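Local coordinates for chromosome replication initiation inhibitor protein (Agrobacterium tumefaciens, PDB 3FD3) that probably regulates transcription as a DNA-binding factor of the LysR family, the present chain being its C-terminal, substrate-binding part, at residues L73-A79 against W147-Q153; P101-Q107 against Y126-P132. All coordinates share one frame; numbering follows the deposited sequence.

Contact 1: residues L73-A79 against W147-Q153. With CA (calcium ion), chain B.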
ATOM      1  N   LEU A  73       8.046  10.097  13.248  1.00 21.45           N
ATOM      2  CA  LEU A  73       8.068   8.802  12.555  1.00 21.64           C
ATOM      3  C   LEU A  73       9.542   8.496  12.255  1.00 21.03           C
ATOM      4  O   LEU A  73      10.221   9.249  11.533  1.00 20.33           O
ATOM      5  CB  LEU A  73       7.239   8.854  11.282  1.00 22.47           C
ATOM      6  CG  LEU A  73       7.081   7.510  10.546  1.00 23.39           C
ATOM      7  CD1 LEU A  73       6.521   6.452  11.483  1.00 26.61           C
ATOM      8  CD2 LEU A  73       6.234   7.669   9.314  1.00 24.63           C
ATOM      9  N   ARG A  74      10.057   7.457  12.900  1.00 20.15           N
ATOM     10  CA  ARG A  74      11.475   7.095  12.765  1.00 20.86           C
ATOM     11  C   ARG A  74      11.613   6.017  11.732  1.00 20.42           C
ATOM     12  O   ARG A  74      10.842   5.044  11.727  1.00 20.48           O
ATOM     13  CB  ARG A  74      12.056   6.612  14.091  1.00 21.11           C
ATOM     14  CG  ARG A  74      13.423   5.981  13.960  1.00 21.03           C
ATOM     15  CD  ARG A  74      14.156   5.936  15.279  1.00 23.76           C
ATOM     16  NE  ARG A  74      14.578   7.259  15.708  1.00 24.80           N
ATOM     17  CZ  ARG A  74      15.301   7.514  16.794  1.00 27.48           C
ATOM     18  NH1 ARG A  74      15.695   6.531  17.595  1.00 29.22           N
ATOM     19  NH2 ARG A  74      15.639   8.759  17.083  1.00 28.55           N
ATOM     20  N   TYR A  75      12.599   6.203  10.849  1.00 19.79           N
ATOM     21  CA  TYR A  75      12.902   5.261   9.794  1.00 20.08           C
ATOM     22  C   TYR A  75      14.295   4.692   9.975  1.00 20.68           C
ATOM     23  O   TYR A  75      15.181   5.366  10.506  1.00 18.88           O
ATOM     24  CB  TYR A  75      12.886   5.967   8.451  1.00 20.77           C
ATOM     25  CG  TYR A  75      11.555   6.490   7.936  1.00 19.78           C
ATOM     26  CD1 TYR A  75      11.006   7.657   8.448  1.00 22.41           C
ATOM     27  CD2 TYR A  75      10.910   5.886   6.885  1.00 18.98           C
ATOM     28  CE1 TYR A  75       9.831   8.170   7.962  1.00 22.20           C
ATOM     29  CE2 TYR A  75       9.728   6.386   6.399  1.00 18.63           C
ATOM     30  CZ  TYR A  75       9.188   7.546   6.939  1.00 21.17           C
ATOM     31  OH  TYR A  75       8.019   8.076   6.424  1.00 21.75           O
ATOM     32  N   HIS A  76      14.483   3.454   9.524  1.00 20.88           N
ATOM     33  CA  HIS A  76      15.812   2.836   9.513  1.00 19.73           C
ATOM     34  C   HIS A  76      16.142   2.388   8.085  1.00 20.50           C
ATOM     35  O   HIS A  76      15.275   1.862   7.373  1.00 20.00           O
ATOM     36  CB  HIS A  76      15.874   1.635  10.458  1.00 20.26           C
ATOM     37  CG  HIS A  76      15.708   1.992  11.906  1.00 20.54           C
ATOM     38  ND1 HIS A  76      16.748   2.427  12.697  1.00 22.46           N
ATOM     39  CD2 HIS A  76      14.608   2.002  12.693  1.00 24.23           C
ATOM     40  CE1 HIS A  76      16.297   2.682  13.911  1.00 21.90           C
ATOM     41  NE2 HIS A  76      15.003   2.421  13.942  1.00 23.38           N
ATOM     42  N   ALA A  77      17.391   2.609   7.686  1.00 20.19           N
ATOM     43  CA  ALA A  77      17.890   2.166   6.387  1.00 20.35           C
ATOM     44  C   ALA A  77      18.236   0.683   6.528  1.00 20.68           C
ATOM     45  O   ALA A  77      19.130   0.324   7.286  1.00 20.40           O
ATOM     46  CB  ALA A  77      19.122   2.982   5.977  1.00 20.93           C
ATOM     47  N   THR A  78      17.505  -0.168   5.814  1.00 20.85           N
ATOM     48  CA  THR A  78      17.533  -1.604   6.044  1.00 21.53           C
ATOM     49  C   THR A  78      17.665  -2.404   4.741  1.00 20.60           C
ATOM     50  O   THR A  78      17.236  -1.988   3.658  1.00 19.95           O
ATOM     51  CB  THR A  78      16.265  -2.112   6.766  1.00 23.26           C
ATOM     52  OG1 THR A  78      15.112  -1.709   6.014  1.00 29.31           O
ATOM     53  CG2 THR A  78      16.192  -1.622   8.218  1.00 23.70           C
ATOM     54  N   ALA A  79      18.281  -3.560   4.859  1.00 20.13           N
ATOM     55  CA  ALA A  79      18.350  -4.529   3.748  1.00 19.57           C
ATOM     56  C   ALA A  79      18.436  -5.920   4.363  1.00 19.52           C
ATOM     57  O   ALA A  79      18.595  -6.068   5.578  1.00 19.37           O
ATOM     58  CB  ALA A  79      19.569  -4.266   2.853  1.00 19.71           C
ATOM     59  N   TRP A 147      17.961  -1.875  -0.786  1.00 21.15           N
ATOM     60  CA  TRP A 147      17.959  -1.235   0.533  1.00 20.68           C
ATOM     61  C   TRP A 147      17.121   0.039   0.487  1.00 20.64           C
ATOM     62  O   TRP A 147      17.002   0.671  -0.537  1.00 21.22           O
ATOM     63  CB  TRP A 147      19.372  -0.924   1.000  1.00 20.11           C
ATOM     64  CG  TRP A 147      20.018   0.243   0.244  1.00 21.96           C
ATOM     65  CD1 TRP A 147      20.715   0.181  -0.920  1.00 21.99           C
ATOM     66  CD2 TRP A 147      19.975   1.619   0.615  1.00 20.19           C
ATOM     67  NE1 TRP A 147      21.116   1.425  -1.301  1.00 21.19           N
ATOM     68  CE2 TRP A 147      20.672   2.336  -0.377  1.00 22.30           C
ATOM     69  CE3 TRP A 147      19.407   2.319   1.687  1.00 21.18           C
ATOM     70  CZ2 TRP A 147      20.840   3.723  -0.314  1.00 22.01           C
ATOM     71  CZ3 TRP A 147      19.552   3.696   1.732  1.00 22.20           C
ATOM     72  CH2 TRP A 147      20.258   4.380   0.739  1.00 21.70           C
ATOM     73  N   GLY A 148      16.537   0.403   1.623  1.00 20.44           N
ATOM     74  CA  GLY A 148      15.757   1.622   1.682  1.00 20.83           C
ATOM     75  C   GLY A 148      15.359   1.977   3.089  1.00 20.44           C
ATOM     76  O   GLY A 148      15.605   1.213   4.023  1.00 20.56           O
ATOM     77  N   LEU A 149      14.760   3.163   3.222  1.00 20.44           N
ATOM     78  CA  LEU A 149      14.309   3.648   4.524  1.00 20.85           C
ATOM     79  C   LEU A 149      12.893   3.154   4.788  1.00 20.70           C
ATOM     80  O   LEU A 149      11.976   3.380   3.984  1.00 23.75           O
ATOM     81  CB  LEU A 149      14.378   5.167   4.579  1.00 20.45           C
ATOM     82  CG  LEU A 149      15.746   5.799   4.897  1.00 20.88           C
ATOM     83  CD1 LEU A 149      16.125   5.593   6.351  1.00 22.81           C
ATOM     84  CD2 LEU A 149      16.862   5.214   3.995  1.00 19.99           C
ATOM     85  N   ASN A 150      12.720   2.444   5.894  1.00 20.93           N
ATOM     86  CA  ASN A 150      11.436   1.909   6.279  1.00 20.25           C
ATOM     87  C   ASN A 150      11.061   2.389   7.678  1.00 20.04           C
ATOM     88  O   ASN A 150      11.926   2.441   8.577  1.00 20.37           O
ATOM     89  CB  ASN A 150      11.495   0.383   6.302  1.00 20.07           C
ATOM     90  CG  ASN A 150      11.666  -0.204   4.942  1.00 22.04           C
ATOM     91  OD1 ASN A 150      10.773  -0.098   4.115  1.00 20.93           O
ATOM     92  ND2 ASN A 150      12.822  -0.843   4.691  1.00 22.19           N
ATOM     93  N   PRO A 151       9.793   2.712   7.893  1.00 19.41           N
ATOM     94  CA  PRO A 151       9.377   3.062   9.255  1.00 19.17           C
ATOM     95  C   PRO A 151       9.669   1.950  10.279  1.00 19.29           C
ATOM     96  O   PRO A 151       9.467   0.754   9.979  1.00 19.24           O
ATOM     97  CB  PRO A 151       7.868   3.268   9.113  1.00 19.76           C
ATOM     98  CG  PRO A 151       7.625   3.512   7.686  1.00 20.16           C
ATOM     99  CD  PRO A 151       8.666   2.772   6.937  1.00 19.04           C
ATOM    100  N   VAL A 152      10.124   2.347  11.468  1.00 19.61           N
ATOM    101  CA  VAL A 152      10.521   1.418  12.514  1.00 20.30           C
ATOM    102  C   VAL A 152       9.403   0.438  12.875  1.00 20.87           C
ATOM    103  O   VAL A 152       9.681  -0.740  13.154  1.00 21.37           O
ATOM    104  CB  VAL A 152      11.005   2.161  13.810  1.00 20.46           C
ATOM    105  CG1 VAL A 152       9.903   3.046  14.427  1.00 20.46           C
ATOM    106  CG2 VAL A 152      11.561   1.151  14.821  1.00 23.77           C
ATOM    107  N   GLN A 153       8.159   0.902  12.810  1.00 20.74           N
ATOM    108  CA  GLN A 153       7.012   0.069  13.197  1.00 21.83           C
ATOM    109  C   GLN A 153       6.913  -1.167  12.295  1.00 21.77           C
ATOM    110  O   GLN A 153       6.429  -2.214  12.721  1.00 22.02           O
ATOM    111  CB  GLN A 153       5.692   0.852  13.121  1.00 21.56           C
ATOM    112  CG  GLN A 153       5.553   2.010  14.080  1.00 22.32           C
ATOM    113  CD  GLN A 153       6.284   3.281  13.675  1.00 23.95           C
ATOM    114  OE1 GLN A 153       6.779   3.386  12.574  1.00 21.74           O
ATOM    115  NE2 GLN A 153       6.337   4.277  14.603  1.00 23.72           N
TER
HETATM  116 CA    CA B   1      10.412   4.576   2.586  0.70 36.28          CA
HETATM  117  O   HOH W   1       8.393   6.572  15.100  1.00 21.99           O
HETATM  118  O   HOH W   2       8.407   3.500   3.372  1.00 23.28           O
HETATM  119  O   HOH W   3      11.880   5.931   1.469  1.00 26.70           O
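His76 and Asn150 exchange two backbone hydrogen bonds, His76 N to Asn150 O (2.9 Å) and Asn150 N to His76 O, as a hydrogen-bonded antiparallel pair; Thr78 and Gly148 repeat it two residues on. The side chains of Thr78 and Asn150 leave the same face. There Asn150 ND2 gives a proton to Thr78 OG1 at 2.8 Å, and the hydroxyl lies only 5° out of the amide plane. Because Ser141 OG of helix 134-142 also bonds ND2, two polar contacts fix the amide's rotation.

The opposite face, that of Ala77 and Leu149, is apolar and close-packed. Leu149 CD2 comes to 3.7 Å from Ala77 CB, with Trp115 of helix 111-120 touching both residues. Tyr75 and Pro151, whose side chains diverge at the backbone, still lie side by side, Tyr75 CE2 to Pro151 CG 3.8 Å, and the tyrosine hydroxyl bonds Asp11. Strand 148-151 is an edge strand, within this chain, of the mixed sheet of the LysR substrate-binding domain, and strand 165-181 flanks 66-79 on its other side. Leu149 O binds a calcium ion at 2.4 Å together with two waters and one further atom from elsewhere in the structure.

The end where the chain turns into helix 152-161 is more solvent-accessible. Val152 N still reaches Arg74 O (2.8 Å), and Val152 CB meets the His76 ring edge-on, in its plane, 3.8 Å from His76 CD2. The polar ends, however, lead elsewhere: Arg74 to Asp174, His76 to Glu166. One water bridges Arg74 N and Gln153 NE2, whereas Gln153 OE1, buried by the contact, lies 3.3 Å from the methyl Leu73 CD1 and has no polar partner in the model.

Contact 2: residues P101-Q107 against Y126-P132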
ATOM      1  N   PRO A 101      21.655  -1.670  -5.491  1.00 22.61           N
ATOM      2  CA  PRO A 101      20.299  -1.205  -5.814  1.00 21.52           C
ATOM      3  C   PRO A 101      19.560  -0.649  -4.602  1.00 21.49           C
ATOM      4  O   PRO A 101      19.311  -1.367  -3.635  1.00 21.44           O
ATOM      5  CB  PRO A 101      19.592  -2.478  -6.315  1.00 22.04           C
ATOM      6  CG  PRO A 101      20.675  -3.335  -6.779  1.00 23.30           C
ATOM      7  CD  PRO A 101      21.842  -3.082  -5.862  1.00 22.78           C
ATOM      8  N   GLY A 102      19.187   0.622  -4.681  1.00 20.33           N
ATOM      9  CA  GLY A 102      18.330   1.220  -3.681  1.00 20.40           C
ATOM     10  C   GLY A 102      16.868   0.974  -3.987  1.00 20.94           C
ATOM     11  O   GLY A 102      16.490   0.457  -5.071  1.00 20.66           O
ATOM     12  N   LEU A 103      16.043   1.413  -3.043  1.00 21.51           N
ATOM     13  CA  LEU A 103      14.607   1.532  -3.227  1.00 20.93           C
ATOM     14  C   LEU A 103      14.229   3.005  -3.036  1.00 21.38           C
ATOM     15  O   LEU A 103      14.640   3.632  -2.047  1.00 22.90           O
ATOM     16  CB  LEU A 103      13.851   0.688  -2.209  1.00 21.60           C
ATOM     17  CG  LEU A 103      14.211  -0.785  -2.158  1.00 22.10           C
ATOM     18  CD1 LEU A 103      13.622  -1.472  -0.907  1.00 22.72           C
ATOM     19  CD2 LEU A 103      13.748  -1.494  -3.463  1.00 20.67           C
ATOM     20  N   THR A 104      13.456   3.542  -3.972  1.00 20.74           N
ATOM     21  CA  THR A 104      12.987   4.939  -3.912  1.00 20.77           C
ATOM     22  C   THR A 104      11.481   4.946  -4.187  1.00 19.97           C
ATOM     23  O   THR A 104      11.006   4.283  -5.098  1.00 19.45           O
ATOM     24  CB  THR A 104      13.764   5.842  -4.896  1.00 20.42           C
ATOM     25  OG1 THR A 104      15.187   5.657  -4.719  1.00 22.53           O
ATOM     26  CG2 THR A 104      13.410   7.345  -4.669  1.00 20.66           C
ATOM     27  N   PHE A 105      10.722   5.678  -3.386  1.00 20.70           N
ATOM     28  CA  PHE A 105       9.263   5.587  -3.429  1.00 20.59           C
ATOM     29  C   PHE A 105       8.765   6.258  -4.722  1.00 20.37           C
ATOM     30  O   PHE A 105       7.999   5.673  -5.478  1.00 20.15           O
ATOM     31  CB  PHE A 105       8.688   6.234  -2.156  1.00 21.64           C
ATOM     32  CG  PHE A 105       7.238   5.976  -1.918  1.00 21.29           C
ATOM     33  CD1 PHE A 105       6.272   6.631  -2.661  1.00 23.49           C
ATOM     34  CD2 PHE A 105       6.827   5.113  -0.914  1.00 24.16           C
ATOM     35  CE1 PHE A 105       4.915   6.413  -2.433  1.00 23.88           C
ATOM     36  CE2 PHE A 105       5.468   4.897  -0.682  1.00 23.30           C
ATOM     37  CZ  PHE A 105       4.535   5.526  -1.417  1.00 24.29           C
ATOM     38  N   ASN A 106       9.225   7.473  -4.977  1.00 19.89           N
ATOM     39  CA  ASN A 106       8.904   8.202  -6.182  1.00 20.69           C
ATOM     40  C   ASN A 106       9.908   9.347  -6.323  1.00 21.04           C
ATOM     41  O   ASN A 106      10.868   9.407  -5.572  1.00 19.78           O
ATOM     42  CB  ASN A 106       7.444   8.690  -6.202  1.00 20.24           C
ATOM     43  CG  ASN A 106       7.129   9.650  -5.078  1.00 20.21           C
ATOM     44  OD1 ASN A 106       8.019  10.349  -4.563  1.00 19.32           O
ATOM     45  ND2 ASN A 106       5.840   9.740  -4.723  1.00 21.80           N
ATOM     46  N   GLN A 107       9.704  10.247  -7.266  1.00 22.42           N
ATOM     47  CA  GLN A 107      10.721  11.264  -7.538  1.00 23.62           C
ATOM     48  C   GLN A 107      10.836  12.321  -6.442  1.00 23.99           C
ATOM     49  O   GLN A 107      11.799  13.065  -6.412  1.00 25.30           O
ATOM     50  CB  GLN A 107      10.471  11.902  -8.905  1.00 24.67           C
ATOM     51  CG  GLN A 107      10.661  10.883 -10.027  1.00 29.12           C
ATOM     52  CD  GLN A 107      10.361  11.417 -11.399  1.00 35.86           C
ATOM     53  OE1 GLN A 107      11.276  11.748 -12.159  1.00 39.44           O
ATOM     54  NE2 GLN A 107       9.072  11.497 -11.742  1.00 38.43           N
ATOM     55  N   TYR A 126      22.854   7.020  -6.182  1.00 23.93           N
ATOM     56  CA  TYR A 126      22.660   5.569  -6.055  1.00 23.20           C
ATOM     57  C   TYR A 126      21.699   5.069  -7.138  1.00 22.44           C
ATOM     58  O   TYR A 126      20.732   5.756  -7.458  1.00 22.46           O
ATOM     59  CB  TYR A 126      22.159   5.208  -4.646  1.00 23.63           C
ATOM     60  CG  TYR A 126      20.783   5.707  -4.309  1.00 23.29           C
ATOM     61  CD1 TYR A 126      20.575   7.005  -3.842  1.00 22.49           C
ATOM     62  CD2 TYR A 126      19.676   4.875  -4.436  1.00 23.21           C
ATOM     63  CE1 TYR A 126      19.292   7.473  -3.531  1.00 23.81           C
ATOM     64  CE2 TYR A 126      18.392   5.328  -4.148  1.00 22.86           C
ATOM     65  CZ  TYR A 126      18.196   6.633  -3.696  1.00 23.76           C
ATOM     66  OH  TYR A 126      16.908   7.064  -3.409  1.00 24.51           O
ATOM     67  N   PRO A 127      21.956   3.871  -7.695  1.00 22.00           N
ATOM     68  CA  PRO A 127      20.998   3.294  -8.639  1.00 21.47           C
ATOM     69  C   PRO A 127      19.800   2.794  -7.850  1.00 20.71           C
ATOM     70  O   PRO A 127      19.936   2.411  -6.690  1.00 20.98           O
ATOM     71  CB  PRO A 127      21.776   2.131  -9.264  1.00 21.43           C
ATOM     72  CG  PRO A 127      22.740   1.721  -8.238  1.00 23.16           C
ATOM     73  CD  PRO A 127      23.096   2.964  -7.465  1.00 22.24           C
ATOM     74  N   THR A 128      18.621   2.816  -8.443  1.00 20.06           N
ATOM     75  CA  THR A 128      17.456   2.480  -7.651  1.00 19.91           C
ATOM     76  C   THR A 128      16.380   1.781  -8.422  1.00 19.61           C
ATOM     77  O   THR A 128      16.174   2.020  -9.615  1.00 19.30           O
ATOM     78  CB  THR A 128      16.855   3.769  -6.990  1.00 20.01           C
ATOM     79  OG1 THR A 128      15.987   3.413  -5.908  1.00 20.03           O
ATOM     80  CG2 THR A 128      16.090   4.618  -8.018  1.00 20.74           C
ATOM     81  N   HIS A 129      15.656   0.941  -7.704  1.00 19.87           N
ATOM     82  CA  HIS A 129      14.333   0.542  -8.132  1.00 19.27           C
ATOM     83  C   HIS A 129      13.347   1.618  -7.672  1.00 19.35           C
ATOM     84  O   HIS A 129      13.594   2.303  -6.687  1.00 20.45           O
ATOM     85  CB  HIS A 129      13.907  -0.780  -7.481  1.00 19.61           C
ATOM     86  CG  HIS A 129      14.863  -1.910  -7.658  1.00 19.74           C
ATOM     87  ND1 HIS A 129      15.006  -2.584  -8.856  1.00 21.69           N
ATOM     88  CD2 HIS A 129      15.664  -2.546  -6.770  1.00 20.74           C
ATOM     89  CE1 HIS A 129      15.877  -3.568  -8.700  1.00 22.80           C
ATOM     90  NE2 HIS A 129      16.309  -3.554  -7.451  1.00 21.31           N
ATOM     91  N   TRP A 130      12.221   1.744  -8.365  1.00 18.57           N
ATOM     92  CA  TRP A 130      11.175   2.692  -7.974  1.00 19.29           C
ATOM     93  C   TRP A 130       9.944   1.911  -7.552  1.00 19.73           C
ATOM     94  O   TRP A 130       9.428   1.084  -8.317  1.00 19.79           O
ATOM     95  CB  TRP A 130      10.849   3.630  -9.124  1.00 19.21           C
ATOM     96  CG  TRP A 130      12.051   4.375  -9.636  1.00 19.39           C
ATOM     97  CD1 TRP A 130      12.935   3.969 -10.599  1.00 19.81           C
ATOM     98  CD2 TRP A 130      12.477   5.687  -9.228  1.00 17.68           C
ATOM     99  NE1 TRP A 130      13.889   4.944 -10.803  1.00 20.01           N
ATOM    100  CE2 TRP A 130      13.635   5.999  -9.967  1.00 19.22           C
ATOM    101  CE3 TRP A 130      11.997   6.612  -8.298  1.00 19.66           C
ATOM    102  CZ2 TRP A 130      14.320   7.206  -9.810  1.00 21.46           C
ATOM    103  CZ3 TRP A 130      12.676   7.811  -8.141  1.00 21.58           C
ATOM    104  CH2 TRP A 130      13.823   8.097  -8.891  1.00 21.07           C
ATOM    105  N   LEU A 131       9.476   2.173  -6.327  1.00 19.65           N
ATOM    106  CA  LEU A 131       8.482   1.321  -5.700  1.00 19.54           C
ATOM    107  C   LEU A 131       7.591   2.181  -4.792  1.00 19.43           C
ATOM    108  O   LEU A 131       7.905   2.400  -3.621  1.00 21.32           O
ATOM    109  CB  LEU A 131       9.194   0.217  -4.947  1.00 19.11           C
ATOM    110  CG  LEU A 131       8.295  -0.754  -4.211  1.00 20.21           C
ATOM    111  CD1 LEU A 131       7.180  -1.265  -5.084  1.00 21.66           C
ATOM    112  CD2 LEU A 131       9.169  -1.868  -3.653  1.00 21.01           C
ATOM    113  N   PRO A 132       6.519   2.725  -5.351  1.00 19.61           N
ATOM    114  CA  PRO A 132       5.675   3.666  -4.601  1.00 19.67           C
ATOM    115  C   PRO A 132       4.678   2.943  -3.678  1.00 20.43           C
ATOM    116  O   PRO A 132       3.437   3.008  -3.861  1.00 21.38           O
ATOM    117  CB  PRO A 132       4.966   4.417  -5.709  1.00 20.23           C
ATOM    118  CG  PRO A 132       4.854   3.458  -6.807  1.00 20.28           C
ATOM    119  CD  PRO A 132       6.112   2.644  -6.766  1.00 18.64           C
TER
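Thr104 gives up more surface to the other segment than any other residue here, its hydroxyl meeting Tyr126 OH and its methyl meeting Trp130. The two strands, 102-104 and 128-130, run parallel with axes 33° apart and belong to a beta-alpha-beta unit whose crossover contains helix 111-120. The parallel ladder is visible in the bonds of Thr104: its N donates to His129 O (3.0 Å) and its O accepts from Leu131 N (2.9 Å). His129 O takes a second proton from Thr128 OG1.

With OG1 anti to the carbonyl carbon (chi1 -51°), the Thr104 hydroxyl comes in at the edge of the Tyr126 ring, near its plane, and makes a 2.6 Å hydrogen bond with Tyr126 OH. Thr104 CG2 lies beside the indole, 3.6 Å from Trp130 CZ3.

Beyond the strand, Pro132 CA stands over the face of the Phe105 ring in a CH-pi contact, 3.6 Å from the ring centroid and 14° off the normal. Pro132 also packs on Ile34 of the second subunit, and His129 ND1 bonds Val32 N of that chain. Asn106 O lies at the edge of the Trp130 ring, in its plane, 3.5 Å from Trp130 CZ3.

Overall arrangement
Contact 1 is the buried one: ten of its fourteen residues are sequestered and its centre lies about 9 Å from that of the chain, against about 15 Å for the partly buried contact 2. The first pairs antiparallel strands of the main sheet and touches no other protein chain; the second joins two short parallel strands and meets the second subunit. Helix 111-120 packs against both, and Trp147 couples them, Trp147 O lying 2.8 Å from Leu103 N in a probable hydrogen bond. Chemistry follows place: apolar packing, one amide-hydroxyl bond and a calcium-bound carbonyl in contact 1, clustered hydroxyls and a CH-pi contact in contact 2.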